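Local coordinates for protein tannase (Lactobacillus plantarum, PDB 3WA7) that probably hydrolyses the galloyl ester bonds of tannins, as a tannase of the alpha/beta-hydrolase fold, at residues A[5-10]-A[149-154]; A[30-35]-A[45-50]; A[58-63]-A[102-107]; A[143-148]-A[190-195]. All blocks are in the same frame, centred on the assembly; numbering follows the deposited sequence.

Contact 1 of 4, residues A[5-10]-A[149-154]; sequences LIFDAD and RLPGDT
Phe7 and Leu150 meet where the N-terminal arm of this alpha/beta-hydrolase fold, ahead of strand 13-19, passes the loop that joins helix 131-145 to strand 157-160. The central interaction is a CH-pi contact. Leu150 CD2 sits 3.4 Å from the centroid of the Phe7 ring, on the ring normal, which makes this one methyl equally close to all six ring carbons; the two side chains cross at about a right angle. The ring is delivered there by a chi1 of 179°, with CG of Phe7 anti to its backbone N and swung from the arm toward the loop. Apolar packing widens the patch: Pro151 CD approaches Phe7 CE2 obliquely at 4.3 Å, while Val47 and Ile32 of the central sheet also touch the phenyl group and bury it. Polar groups join in by close packing. Arg149 O lies near the plane of the Phe7 ring, 3.5 Å from CD2, where the weakly positive edge meets the carbonyl oxygen. In return Phe7 O rests 3.5 Å from Arg149 CD. Hydrogen bonding runs through a third residue: Asn146 OD1, just past the helix end, accepts from both Phe7 N and Arg149 NE, while its ND2 donates to Leu5 O, tying arm and loop together. Bent at chi3 (-76°), the arginine chain lays its guanidinium beside the isoleucine. Ile6 CG2 packs on Arg149 NE at 3.5 Å, and Ile6 CD1 lies over one guanidinium face, offset toward the rim, 3.3 Å from Arg149 NH2.

Contact 2 of 4, residues A[30-35]-A[45-50]; sequences RNIQYV and LNVFVP
Asn46 reaches over to the neighbouring strand with its amide oxygen: OD1 accepts from the backbone N of Asn31 at 2.9 Å, the donor lying nearly along the C=O axis. The same oxygen rests against Arg30 CB at 3.2 Å, and the amide plane stands 69° from the guanidinium plane. A chi1 of -62°, with CG anti to the carbonyl carbon, points OD1 at Asn31, while ND2 donates to Asp84 O; both ends of the amide are engaged, which fixes its flip. An alanine here would probably leave Asn31 N without its acceptor and Asp84 O without this donor, weakening the join between the strand and the loop beside it. Arg30 runs extended from CG to NE across Phe48, at about a right angle to it, with NE at the ring edge 3.9 Å from Phe48 CE2; the guanidinium goes on to salt bridges with Asp85 and Glu15. Between these side chains the backbone forms a G1 beta bulge in the hairpin of strands 22-33 and 44-50, Asn31 and Ile32 both facing Leu45. Ile32 and Leu45 make the antiparallel hydrogen-bonded pair, Ile32 N giving to Leu45 O at 3.0 Å and Leu45 N to Ile32 O at 2.9 Å. CG of Leu45 stands between its own backbone N and carbonyl carbon (chi1 58°), and its two methyls part company: CD1 packs on Ile32 CB at 3.9 Å, CD2 on Tyr34 CB at 3.7 Å. Tyr34 OH bonds to Gly112 O, and Ile32 CD1 continues the apolar row to Val47 CG2 at 4.0 Å.

Contact 3 of 4, residues A[58-63]-A[102-107]; sequences SVNGYQ and LKRGYV
Val59 opens a type I' beta turn that closes at Tyr62, and its CA lies 4.9 Å from the CA of Gly105, the positive-phi glycine of a Schellman motif that ends helix 95-103. A side chain on Gly105 would collide with Val59 O, and at these backbone angles a CB would also press on the preceding carbonyl oxygen. Onto this bare backbone Val59 lowers one branch: CG1, anti to the backbone N (chi1 -179°), is tight against Gly105 CA at 3.5 Å and lies 3.6 Å from Lys103 O. Asn60 ND2 makes a weak hydrogen bond of 3.3 Å to Arg104 O, with the amide and guanidinium planes 66° apart. Arg104 O also lies at the edge of the Tyr62 ring, 3.8 Å from CD1. The two tyrosines meet obliquely, planes at 69°: Tyr62 CE1 comes to the edge of the Tyr106 ring, 3.7 Å from Tyr106 CE2, while Arg104 CB covers one face of the latter, 4.1 Å above its plane. Asn60, Tyr62, Arg104 and Tyr106 all lead to one carboxylate on helix 457-468. Asp465 OD1 is bonded to Tyr62 OH and Tyr106 OH, and OD2 to Asn60 ND2 and, in a salt bridge, to Arg104 NE. A phenylalanine at Tyr62 would probably keep the ring packing but leave Asp465 OD1 with one hydroxyl fewer and its rotation less firmly set. With two groups gripping each oxygen, and an arginine among them, Asp465 is likely to stay ionised, joining the turn and the helix end to the C-terminal helix.

Contact 4 of 4, residues A[143-148]-A[190-195]; sequences VKYNQG and AAPATD
Lys144 NZ donates to Thr194 OG1 at 2.9 Å and also forms a salt bridge with Asp196 OD2, to which Thr194 OG1 is weakly hydrogen-bonded; ammonium, hydroxyl and carboxylate close a small polar triangle. A bend at chi3 (76°) turns the Lys144 chain toward the hydroxyl, and on the way its CD passes 3.3 Å from Thr194 O, a carbonyl oxygen buried here without a polar partner. The rest is apolar. Tyr145 packs its CB on Ala191 CB at 3.6 Å and on Ala193 CB at 3.8 Å. Farther out, Pro192 CD lies over one face of the ring, 4.0 Å from the centroid of the Tyr145 ring and 15° off the normal, with Pro192 CG 3.5 Å from Tyr145 CE1. Pro192 is the centre of an inverse gamma turn, closed by a weak Ala193 N to Ala191 O bond; it leaves both alanine methyls directed at Tyr145. The contact thus joins the last turn of helix 131-145 to the loop between helix 182-188 and strand 199-203; Asp195 accepts from Asn177 N and forms salt bridges back to Lys137 and Arg141 of helix 131-145, whose Val143 packs on strands 69-72 and 157-160.

Contacts 1, 2 and 4 cluster: the centre of contact 1 is about 9 Å from that of contact 2 and about 10 Å from that of contact 4. Phe7 CE1 lies 3.7 Å from Ile32 CD1, and Asn146, of segment 143-148, bridges contacts 1 and 4. Contact 3, though about 17 Å from contact 1 between centres, touches it through Pro151 O, 3.6 Å from Val107 CG1, and meets contact 2 through Pro50 CG, 3.5 Å from Tyr106 O. Contacts 3 and 4 stay apart, nearest atoms about 7 Å. None includes the probable Ser163-His451-Asp419 triad; contact 2 joins two strands of the main sheet, and the other three pack loops and helix ends around it.

Contact 1 of 4, residues A[5-10]-A[149-154]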
loop_
_atom_site.group_PDB
_atom_site.type_symbol
_atom_site.label_atom_id
_atom_site.label_comp_id
_atom_site.label_asym_id
_atom_site.label_seq_id
_atom_site.Cartn_x
_atom_site.Cartn_y
_atom_site.Cartn_z
ATOM N N LEU A 5 -25.517 3.139 -13.287
ATOM C CA LEU A 5 -24.091 3.401 -13.115
ATOM C C LEU A 5 -23.550 4.264 -14.249
ATOM O O LEU A 5 -22.388 4.154 -14.635
ATOM C CB LEU A 5 -23.306 2.091 -13.037
ATOM C CG LEU A 5 -23.699 1.161 -11.886
ATOM C CD1 LEU A 5 -22.762 -0.041 -11.864
ATOM C CD2 LEU A 5 -23.624 1.916 -10.560
ATOM N N ILE A 6 -24.410 5.123 -14.784
ATOM C CA ILE A 6 -24.017 6.024 -15.854
ATOM C C ILE A 6 -23.645 7.366 -15.241
ATOM O O ILE A 6 -24.471 8.014 -14.594
ATOM C CB ILE A 6 -25.169 6.246 -16.859
ATOM C CG1 ILE A 6 -25.497 4.936 -17.575
ATOM C CG2 ILE A 6 -24.790 7.332 -17.856
ATOM C CD1 ILE A 6 -24.348 4.368 -18.382
ATOM N N PHE A 7 -22.397 7.775 -15.433
ATOM C CA PHE A 7 -21.939 9.047 -14.897
ATOM C C PHE A 7 -22.576 10.188 -15.678
ATOM O O PHE A 7 -22.611 10.166 -16.910
ATOM C CB PHE A 7 -20.419 9.162 -15.001
ATOM C CG PHE A 7 -19.880 10.461 -14.477
ATOM C CD1 PHE A 7 -19.789 10.687 -13.109
ATOM C CD2 PHE A 7 -19.492 11.472 -15.352
ATOM C CE1 PHE A 7 -19.320 11.904 -12.617
ATOM C CE2 PHE A 7 -19.024 12.690 -14.870
ATOM C CZ PHE A 7 -18.937 12.907 -13.500
ATOM N N ASP A 8 -23.074 11.182 -14.949
ATOM C CA ASP A 8 -23.710 12.353 -15.546
ATOM C C ASP A 8 -22.820 13.564 -15.275
ATOM O O ASP A 8 -22.645 13.968 -14.125
ATOM C CB ASP A 8 -25.085 12.578 -14.915
ATOM C CG ASP A 8 -25.887 13.651 -15.631
ATOM O OD1 ASP A 8 -25.278 14.590 -16.184
ATOM O OD2 ASP A 8 -27.129 13.556 -15.627
ATOM N N ALA A 9 -22.257 14.139 -16.332
ATOM C CA ALA A 9 -21.382 15.296 -16.193
ATOM C C ALA A 9 -22.082 16.478 -15.525
ATOM O O ALA A 9 -21.423 17.383 -15.011
ATOM C CB ALA A 9 -20.845 15.709 -17.556
ATOM N N ASP A 10 -23.412 16.479 -15.533
ATOM C CA ASP A 10 -24.150 17.574 -14.911
ATOM C C ASP A 10 -24.011 17.568 -13.394
ATOM O O ASP A 10 -24.329 18.557 -12.735
ATOM C CB ASP A 10 -25.632 17.525 -15.290
ATOM C CG ASP A 10 -25.888 18.038 -16.692
ATOM O OD1 ASP A 10 -25.290 19.070 -17.060
ATOM O OD2 ASP A 10 -26.691 17.420 -17.420
ATOM N N ARG A 149 -17.739 9.830 -20.751
ATOM C CA ARG A 149 -18.662 10.578 -19.911
ATOM C C ARG A 149 -17.884 11.238 -18.782
ATOM O O ARG A 149 -18.140 12.387 -18.423
ATOM C CB ARG A 149 -19.748 9.647 -19.366
ATOM C CG ARG A 149 -20.708 9.159 -20.448
ATOM C CD ARG A 149 -21.917 8.471 -19.847
ATOM N NE ARG A 149 -21.615 7.126 -19.372
ATOM C CZ ARG A 149 -21.575 6.050 -20.151
ATOM N NH1 ARG A 149 -21.822 6.159 -21.451
ATOM N NH2 ARG A 149 -21.293 4.865 -19.629
ATOM N N LEU A 150 -16.920 10.504 -18.233
ATOM C CA LEU A 150 -16.065 11.019 -17.171
ATOM C C LEU A 150 -14.851 11.702 -17.795
ATOM O O LEU A 150 -14.261 11.181 -18.739
ATOM C CB LEU A 150 -15.559 9.873 -16.291
ATOM C CG LEU A 150 -16.360 9.423 -15.074
ATOM C CD1 LEU A 150 -15.802 8.098 -14.563
ATOM C CD2 LEU A 150 -16.280 10.491 -13.995
ATOM N N PRO A 151 -14.481 12.892 -17.303
ATOM C CA PRO A 151 -13.305 13.544 -17.888
ATOM C C PRO A 151 -12.073 12.686 -17.574
ATOM O O PRO A 151 -12.065 11.960 -16.581
ATOM C CB PRO A 151 -13.268 14.887 -17.172
ATOM C CG PRO A 151 -14.724 15.182 -16.948
ATOM C CD PRO A 151 -15.245 13.836 -16.468
ATOM N N GLY A 152 -11.048 12.762 -18.418
ATOM C CA GLY A 152 -9.842 11.981 -18.184
ATOM C C GLY A 152 -9.699 10.776 -19.098
ATOM O O GLY A 152 -10.647 10.378 -19.778
ATOM N N ASP A 153 -8.506 10.193 -19.116
ATOM C CA ASP A 153 -8.229 9.025 -19.952
ATOM C C ASP A 153 -8.337 7.775 -19.084
ATOM O O ASP A 153 -7.494 7.547 -18.218
ATOM C CB ASP A 153 -6.816 9.127 -20.533
ATOM C CG ASP A 153 -6.545 8.088 -21.608
ATOM O OD1 ASP A 153 -7.285 7.083 -21.683
ATOM O OD2 ASP A 153 -5.578 8.277 -22.373
ATOM N N THR A 154 -9.367 6.967 -19.317
ATOM C CA THR A 154 -9.566 5.754 -18.526
ATOM C C THR A 154 -8.502 4.690 -18.786
ATOM O O THR A 154 -8.475 3.651 -18.124
ATOM C CB THR A 154 -10.966 5.155 -18.767
ATOM O OG1 THR A 154 -11.126 4.835 -20.153
ATOM C CG2 THR A 154 -12.040 6.151 -18.347
#

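Contact 2 of 4, residues A[30-35]-A[45-50]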
loop_
_atom_site.group_PDB
_atom_site.type_symbol
_atom_site.label_atom_id
_atom_site.label_comp_id
_atom_site.label_asym_id
_atom_site.label_seq_id
_atom_site.Cartn_x
_atom_site.Cartn_y
_atom_site.Cartn_z
ATOM N N ARG A 30 -19.807 14.364 -6.070
ATOM C CA ARG A 30 -19.601 13.512 -4.906
ATOM C C ARG A 30 -20.680 12.502 -4.554
ATOM O O ARG A 30 -21.812 12.572 -5.031
ATOM C CB ARG A 30 -19.362 14.385 -3.672
ATOM C CG ARG A 30 -18.302 15.459 -3.834
ATOM C CD ARG A 30 -18.102 16.179 -2.506
ATOM N NE ARG A 30 -17.044 17.186 -2.538
ATOM C CZ ARG A 30 -17.170 18.410 -3.040
ATOM N NH1 ARG A 30 -18.318 18.809 -3.571
ATOM N NH2 ARG A 30 -16.143 19.248 -2.991
ATOM N N ASN A 31 -20.290 11.573 -3.685
ATOM C CA ASN A 31 -21.160 10.525 -3.173
ATOM C C ASN A 31 -21.896 9.754 -4.252
ATOM O O ASN A 31 -23.113 9.561 -4.187
ATOM C CB ASN A 31 -22.143 11.128 -2.170
ATOM C CG ASN A 31 -21.441 11.711 -0.959
ATOM O OD1 ASN A 31 -20.630 11.040 -0.320
ATOM N ND2 ASN A 31 -21.745 12.962 -0.638
ATOM N N ILE A 32 -21.131 9.301 -5.236
ATOM C CA ILE A 32 -21.660 8.534 -6.345
ATOM C C ILE A 32 -21.591 7.045 -6.011
ATOM O O ILE A 32 -20.513 6.501 -5.786
ATOM C CB ILE A 32 -20.838 8.789 -7.631
ATOM C CG1 ILE A 32 -20.942 10.264 -8.029
ATOM C CG2 ILE A 32 -21.329 7.883 -8.751
ATOM C CD1 ILE A 32 -20.006 10.660 -9.152
ATOM N N GLN A 33 -22.747 6.396 -5.964
ATOM C CA GLN A 33 -22.806 4.965 -5.689
ATOM C C GLN A 33 -22.170 4.297 -6.907
ATOM O O GLN A 33 -22.632 4.498 -8.030
ATOM C CB GLN A 33 -24.270 4.549 -5.542
ATOM C CG GLN A 33 -24.508 3.084 -5.257
ATOM C CD GLN A 33 -25.983 2.784 -5.072
ATOM O OE1 GLN A 33 -26.645 3.382 -4.221
ATOM N NE2 GLN A 33 -26.506 1.857 -5.865
ATOM N N TYR A 34 -21.115 3.507 -6.706
ATOM C CA TYR A 34 -20.457 2.884 -7.849
ATOM C C TYR A 34 -20.814 1.427 -8.145
ATOM O O TYR A 34 -20.259 0.826 -9.066
ATOM C CB TYR A 34 -18.933 3.076 -7.759
ATOM C CG TYR A 34 -18.272 2.541 -6.511
ATOM C CD1 TYR A 34 -18.030 1.178 -6.355
ATOM C CD2 TYR A 34 -17.866 3.406 -5.493
ATOM C CE1 TYR A 34 -17.394 0.685 -5.214
ATOM C CE2 TYR A 34 -17.231 2.925 -4.351
ATOM C CZ TYR A 34 -16.997 1.565 -4.218
ATOM O OH TYR A 34 -16.366 1.082 -3.091
ATOM N N VAL A 35 -21.735 0.867 -7.363
ATOM C CA VAL A 35 -22.228 -0.493 -7.597
ATOM C C VAL A 35 -23.747 -0.426 -7.463
ATOM O O VAL A 35 -24.274 0.444 -6.765
ATOM C CB VAL A 35 -21.676 -1.540 -6.582
ATOM C CG1 VAL A 35 -20.173 -1.701 -6.763
ATOM C CG2 VAL A 35 -22.017 -1.137 -5.161
ATOM N N LEU A 45 -18.055 7.084 -4.433
ATOM C CA LEU A 45 -16.812 7.696 -4.878
ATOM C C LEU A 45 -17.035 9.160 -5.223
ATOM O O LEU A 45 -18.172 9.589 -5.453
ATOM C CB LEU A 45 -16.229 6.926 -6.078
ATOM C CG LEU A 45 -17.025 6.728 -7.374
ATOM C CD1 LEU A 45 -17.072 8.024 -8.170
ATOM C CD2 LEU A 45 -16.361 5.642 -8.212
ATOM N N ASN A 46 -15.947 9.926 -5.212
ATOM C CA ASN A 46 -15.985 11.344 -5.535
ATOM C C ASN A 46 -15.118 11.581 -6.761
ATOM O O ASN A 46 -14.058 10.971 -6.909
ATOM C CB ASN A 46 -15.443 12.193 -4.380
ATOM C CG ASN A 46 -16.261 12.062 -3.116
ATOM O OD1 ASN A 46 -17.470 11.836 -3.161
ATOM N ND2 ASN A 46 -15.607 12.234 -1.972
ATOM N N VAL A 47 -15.570 12.478 -7.631
ATOM C CA VAL A 47 -14.846 12.811 -8.850
ATOM C C VAL A 47 -14.451 14.285 -8.837
ATOM O O VAL A 47 -15.289 15.153 -8.597
ATOM C CB VAL A 47 -15.720 12.552 -10.094
ATOM C CG1 VAL A 47 -14.960 12.919 -11.357
ATOM C CG2 VAL A 47 -16.141 11.094 -10.132
ATOM N N PHE A 48 -13.176 14.560 -9.091
ATOM C CA PHE A 48 -12.681 15.932 -9.117
ATOM C C PHE A 48 -11.971 16.179 -10.441
ATOM O O PHE A 48 -11.093 15.415 -10.844
ATOM C CB PHE A 48 -11.755 16.179 -7.929
ATOM C CG PHE A 48 -12.392 15.853 -6.613
ATOM C CD1 PHE A 48 -12.117 14.650 -5.972
ATOM C CD2 PHE A 48 -13.316 16.723 -6.045
ATOM C CE1 PHE A 48 -12.759 14.313 -4.783
ATOM C CE2 PHE A 48 -13.965 16.396 -4.852
ATOM C CZ PHE A 48 -13.684 15.186 -4.221
ATOM N N VAL A 49 -12.362 17.259 -11.110
ATOM C CA VAL A 49 -11.824 17.583 -12.422
ATOM C C VAL A 49 -11.315 19.012 -12.556
ATOM O O VAL A 49 -12.000 19.955 -12.166
ATOM C CB VAL A 49 -12.918 17.375 -13.500
ATOM C CG1 VAL A 49 -12.343 17.603 -14.889
ATOM C CG2 VAL A 49 -13.519 15.977 -13.377
ATOM N N PRO A 50 -10.100 19.188 -13.101
ATOM C CA PRO A 50 -9.568 20.545 -13.271
ATOM C C PRO A 50 -10.570 21.321 -14.128
ATOM O O PRO A 50 -11.074 20.797 -15.121
ATOM C CB PRO A 50 -8.247 20.305 -13.993
ATOM C CG PRO A 50 -7.795 18.985 -13.398
ATOM C CD PRO A 50 -9.080 18.177 -13.434
#

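Contact 3 of 4, residues A[58-63]-A[102-107]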
loop_
_atom_site.group_PDB
_atom_site.type_symbol
_atom_site.label_atom_id
_atom_site.label_comp_id
_atom_site.label_asym_id
_atom_site.label_seq_id
_atom_site.Cartn_x
_atom_site.Cartn_y
_atom_site.Cartn_z
ATOM N N SER A 58 -6.376 23.102 -21.601
ATOM C CA SER A 58 -5.362 22.194 -21.091
ATOM C C SER A 58 -4.692 22.644 -19.803
ATOM O O SER A 58 -4.755 23.813 -19.419
ATOM C CB SER A 58 -4.288 21.979 -22.158
ATOM O OG SER A 58 -3.624 23.196 -22.451
ATOM N N VAL A 59 -4.048 21.687 -19.143
ATOM C CA VAL A 59 -3.317 21.927 -17.910
ATOM C C VAL A 59 -2.069 21.054 -17.941
ATOM O O VAL A 59 -2.167 19.833 -18.075
ATOM C CB VAL A 59 -4.129 21.532 -16.655
ATOM C CG1 VAL A 59 -3.307 21.827 -15.402
ATOM C CG2 VAL A 59 -5.452 22.276 -16.620
ATOM N N ASN A 60 -0.899 21.678 -17.832
ATOM C CA ASN A 60 0.357 20.934 -17.828
ATOM C C ASN A 60 0.465 19.987 -19.029
ATOM O O ASN A 60 1.009 18.885 -18.924
ATOM C CB ASN A 60 0.466 20.157 -16.508
ATOM C CG ASN A 60 1.812 19.482 -16.325
ATOM O OD1 ASN A 60 2.862 20.096 -16.525
ATOM N ND2 ASN A 60 1.787 18.214 -15.921
ATOM N N GLY A 61 -0.063 20.419 -20.170
ATOM C CA GLY A 61 0.000 19.607 -21.372
ATOM C C GLY A 61 -1.097 18.567 -21.521
ATOM O O GLY A 61 -1.168 17.881 -22.539
ATOM N N TYR A 62 -1.953 18.442 -20.513
ATOM C CA TYR A 62 -3.045 17.475 -20.565
ATOM C C TYR A 62 -4.372 18.135 -20.919
ATOM O O TYR A 62 -4.568 19.326 -20.690
ATOM C CB TYR A 62 -3.222 16.778 -19.217
ATOM C CG TYR A 62 -2.044 15.961 -18.745
ATOM C CD1 TYR A 62 -1.282 16.371 -17.651
ATOM C CD2 TYR A 62 -1.727 14.745 -19.351
ATOM C CE1 TYR A 62 -0.234 15.585 -17.165
ATOM C CE2 TYR A 62 -0.683 13.953 -18.873
ATOM C CZ TYR A 62 0.056 14.378 -17.779
ATOM O OH TYR A 62 1.073 13.586 -17.286
ATOM N N GLN A 63 -5.281 17.342 -21.474
ATOM C CA GLN A 63 -6.610 17.811 -21.834
ATOM C C GLN A 63 -7.608 16.819 -21.260
ATOM O O GLN A 63 -7.216 15.789 -20.710
ATOM C CB GLN A 63 -6.772 17.890 -23.354
ATOM C CG GLN A 63 -5.994 19.026 -23.995
ATOM C CD GLN A 63 -6.311 19.183 -25.465
ATOM O OE1 GLN A 63 -6.064 18.281 -26.265
ATOM N NE2 GLN A 63 -6.868 20.332 -25.829
ATOM N N LEU A 102 -4.753 18.071 -8.914
ATOM C CA LEU A 102 -5.635 18.885 -9.744
ATOM C C LEU A 102 -4.828 19.999 -10.401
ATOM O O LEU A 102 -5.012 20.308 -11.580
ATOM C CB LEU A 102 -6.756 19.478 -8.887
ATOM C CG LEU A 102 -7.779 18.447 -8.404
ATOM C CD1 LEU A 102 -8.704 19.070 -7.366
ATOM C CD2 LEU A 102 -8.566 17.923 -9.602
ATOM N N LYS A 103 -3.930 20.591 -9.624
ATOM C CA LYS A 103 -3.066 21.662 -10.108
ATOM C C LYS A 103 -2.165 21.134 -11.227
ATOM O O LYS A 103 -1.817 21.862 -12.162
ATOM C CB LYS A 103 -2.213 22.192 -8.946
ATOM C CG LYS A 103 -1.292 23.350 -9.303
ATOM C CD LYS A 103 -0.585 23.872 -8.062
ATOM C CE LYS A 103 0.319 25.055 -8.381
ATOM N NZ LYS A 103 1.413 24.674 -9.318
ATOM N N ARG A 104 -1.806 19.856 -11.129
ATOM C CA ARG A 104 -0.943 19.200 -12.108
ATOM C C ARG A 104 -1.703 18.755 -13.361
ATOM O O ARG A 104 -1.095 18.290 -14.327
ATOM C CB ARG A 104 -0.273 17.983 -11.465
ATOM C CG ARG A 104 0.894 17.412 -12.247
ATOM C CD ARG A 104 2.156 18.231 -12.024
ATOM N NE ARG A 104 3.339 17.544 -12.536
ATOM C CZ ARG A 104 4.567 17.715 -12.057
ATOM N NH1 ARG A 104 4.780 18.553 -11.052
ATOM N NH2 ARG A 104 5.582 17.039 -12.577
ATOM N N GLY A 105 -3.025 18.888 -13.339
ATOM C CA GLY A 105 -3.830 18.511 -14.489
ATOM C C GLY A 105 -4.410 17.109 -14.459
ATOM O O GLY A 105 -4.936 16.628 -15.464
ATOM N N TYR A 106 -4.324 16.442 -13.314
ATOM C CA TYR A 106 -4.863 15.087 -13.202
ATOM C C TYR A 106 -6.324 15.102 -12.784
ATOM O O TYR A 106 -6.755 15.971 -12.027
ATOM C CB TYR A 106 -4.114 14.280 -12.138
ATOM C CG TYR A 106 -2.617 14.190 -12.304
ATOM C CD1 TYR A 106 -1.811 13.843 -11.222
ATOM C CD2 TYR A 106 -2.002 14.450 -13.529
ATOM C CE1 TYR A 106 -0.432 13.762 -11.347
ATOM C CE2 TYR A 106 -0.616 14.372 -13.666
ATOM C CZ TYR A 106 0.160 14.028 -12.568
ATOM O OH TYR A 106 1.530 13.956 -12.680
ATOM N N VAL A 107 -7.085 14.139 -13.292
ATOM C CA VAL A 107 -8.468 13.990 -12.880
ATOM C C VAL A 107 -8.304 13.066 -11.673
ATOM O O VAL A 107 -7.424 12.203 -11.668
ATOM C CB VAL A 107 -9.323 13.300 -13.966
ATOM C CG1 VAL A 107 -10.623 12.766 -13.361
ATOM C CG2 VAL A 107 -9.651 14.302 -15.065
#

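Contact 4 of 4, residues A[143-148]-A[190-195]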
loop_
_atom_site.group_PDB
_atom_site.type_symbol
_atom_site.label_atom_id
_atom_site.label_comp_id
_atom_site.label_asym_id
_atom_site.label_seq_id
_atom_site.Cartn_x
_atom_site.Cartn_y
_atom_site.Cartn_z
ATOM N N VAL A 143 -15.304 3.676 -13.332
ATOM C CA VAL A 143 -14.576 4.683 -14.097
ATOM C C VAL A 143 -14.418 4.287 -15.561
ATOM O O VAL A 143 -14.750 5.064 -16.459
ATOM C CB VAL A 143 -13.175 4.933 -13.490
ATOM C CG1 VAL A 143 -12.334 5.797 -14.430
ATOM C CG2 VAL A 143 -13.315 5.617 -12.142
ATOM N N LYS A 144 -13.923 3.077 -15.798
ATOM C CA LYS A 144 -13.698 2.603 -17.160
ATOM C C LYS A 144 -14.993 2.436 -17.950
ATOM O O LYS A 144 -15.021 2.680 -19.157
ATOM C CB LYS A 144 -12.893 1.298 -17.132
ATOM C CG LYS A 144 -11.535 1.472 -16.442
ATOM C CD LYS A 144 -10.626 0.252 -16.571
ATOM C CE LYS A 144 -10.007 0.136 -17.956
ATOM N NZ LYS A 144 -9.108 -1.062 -18.044
ATOM N N TYR A 145 -16.062 2.039 -17.267
ATOM C CA TYR A 145 -17.364 1.864 -17.909
ATOM C C TYR A 145 -17.847 3.217 -18.412
ATOM O O TYR A 145 -18.579 3.310 -19.402
ATOM C CB TYR A 145 -18.376 1.307 -16.900
ATOM C CG TYR A 145 -19.784 1.133 -17.433
ATOM C CD1 TYR A 145 -20.040 0.311 -18.531
ATOM C CD2 TYR A 145 -20.867 1.763 -16.816
ATOM C CE1 TYR A 145 -21.341 0.117 -19.001
ATOM C CE2 TYR A 145 -22.173 1.577 -17.279
ATOM C CZ TYR A 145 -22.400 0.751 -18.371
ATOM O OH TYR A 145 -23.686 0.549 -18.826
ATOM N N ASN A 146 -17.421 4.268 -17.720
ATOM C CA ASN A 146 -17.827 5.621 -18.063
ATOM C C ASN A 146 -16.824 6.429 -18.871
ATOM O O ASN A 146 -16.802 7.655 -18.801
ATOM C CB ASN A 146 -18.221 6.366 -16.789
ATOM C CG ASN A 146 -19.607 5.979 -16.308
ATOM O OD1 ASN A 146 -20.604 6.284 -16.964
ATOM N ND2 ASN A 146 -19.676 5.297 -15.172
ATOM N N GLN A 147 -15.992 5.738 -19.643
ATOM C CA GLN A 147 -15.024 6.415 -20.494
ATOM C C GLN A 147 -15.818 7.384 -21.370
ATOM O O GLN A 147 -16.895 7.042 -21.856
ATOM C CB GLN A 147 -14.306 5.400 -21.383
ATOM C CG GLN A 147 -13.356 6.013 -22.397
ATOM C CD GLN A 147 -12.722 4.967 -23.295
ATOM O OE1 GLN A 147 -13.420 4.191 -23.944
ATOM N NE2 GLN A 147 -11.394 4.942 -23.337
ATOM N N GLY A 148 -15.287 8.585 -21.565
ATOM C CA GLY A 148 -15.974 9.569 -22.385
ATOM C C GLY A 148 -16.895 10.451 -21.566
ATOM O O GLY A 148 -16.850 11.678 -21.669
ATOM N N ALA A 190 -21.501 -4.596 -9.938
ATOM C CA ALA A 190 -20.496 -3.644 -10.396
ATOM C C ALA A 190 -20.678 -3.426 -11.894
ATOM O O ALA A 190 -21.293 -4.245 -12.576
ATOM C CB ALA A 190 -19.097 -4.174 -10.104
ATOM N N ALA A 191 -20.143 -2.322 -12.402
ATOM C CA ALA A 191 -20.268 -1.998 -13.819
ATOM C C ALA A 191 -19.619 -3.054 -14.702
ATOM O O ALA A 191 -18.609 -3.653 -14.329
ATOM C CB ALA A 191 -19.653 -0.623 -14.100
ATOM N N PRO A 192 -20.199 -3.300 -15.888
ATOM C CA PRO A 192 -19.685 -4.286 -16.843
ATOM C C PRO A 192 -18.494 -3.735 -17.620
ATOM O O PRO A 192 -18.608 -3.387 -18.798
ATOM C CB PRO A 192 -20.888 -4.545 -17.738
ATOM C CG PRO A 192 -21.514 -3.193 -17.812
ATOM C CD PRO A 192 -21.468 -2.722 -16.370
ATOM N N ALA A 193 -17.353 -3.648 -16.946
ATOM C CA ALA A 193 -16.132 -3.143 -17.553
ATOM C C ALA A 193 -14.940 -3.858 -16.926
ATOM O O ALA A 193 -15.100 -4.636 -15.986
ATOM C CB ALA A 193 -16.016 -1.633 -17.330
ATOM N N THR A 194 -13.753 -3.598 -17.459
ATOM C CA THR A 194 -12.531 -4.209 -16.946
ATOM C C THR A 194 -12.001 -3.422 -15.746
ATOM O O THR A 194 -12.452 -2.307 -15.478
ATOM C CB THR A 194 -11.435 -4.242 -18.030
ATOM O OG1 THR A 194 -11.226 -2.917 -18.537
ATOM C CG2 THR A 194 -11.838 -5.166 -19.168
ATOM N N ASP A 195 -11.047 -4.001 -15.024
ATOM C CA ASP A 195 -10.471 -3.315 -13.870
ATOM C C ASP A 195 -8.942 -3.290 -13.870
ATOM O O ASP A 195 -8.319 -2.999 -12.848
ATOM C CB ASP A 195 -10.994 -3.918 -12.553
ATOM C CG ASP A 195 -10.787 -5.415 -12.463
ATOM O OD1 ASP A 195 -9.639 -5.875 -12.635
ATOM O OD2 ASP A 195 -11.780 -6.132 -12.207
#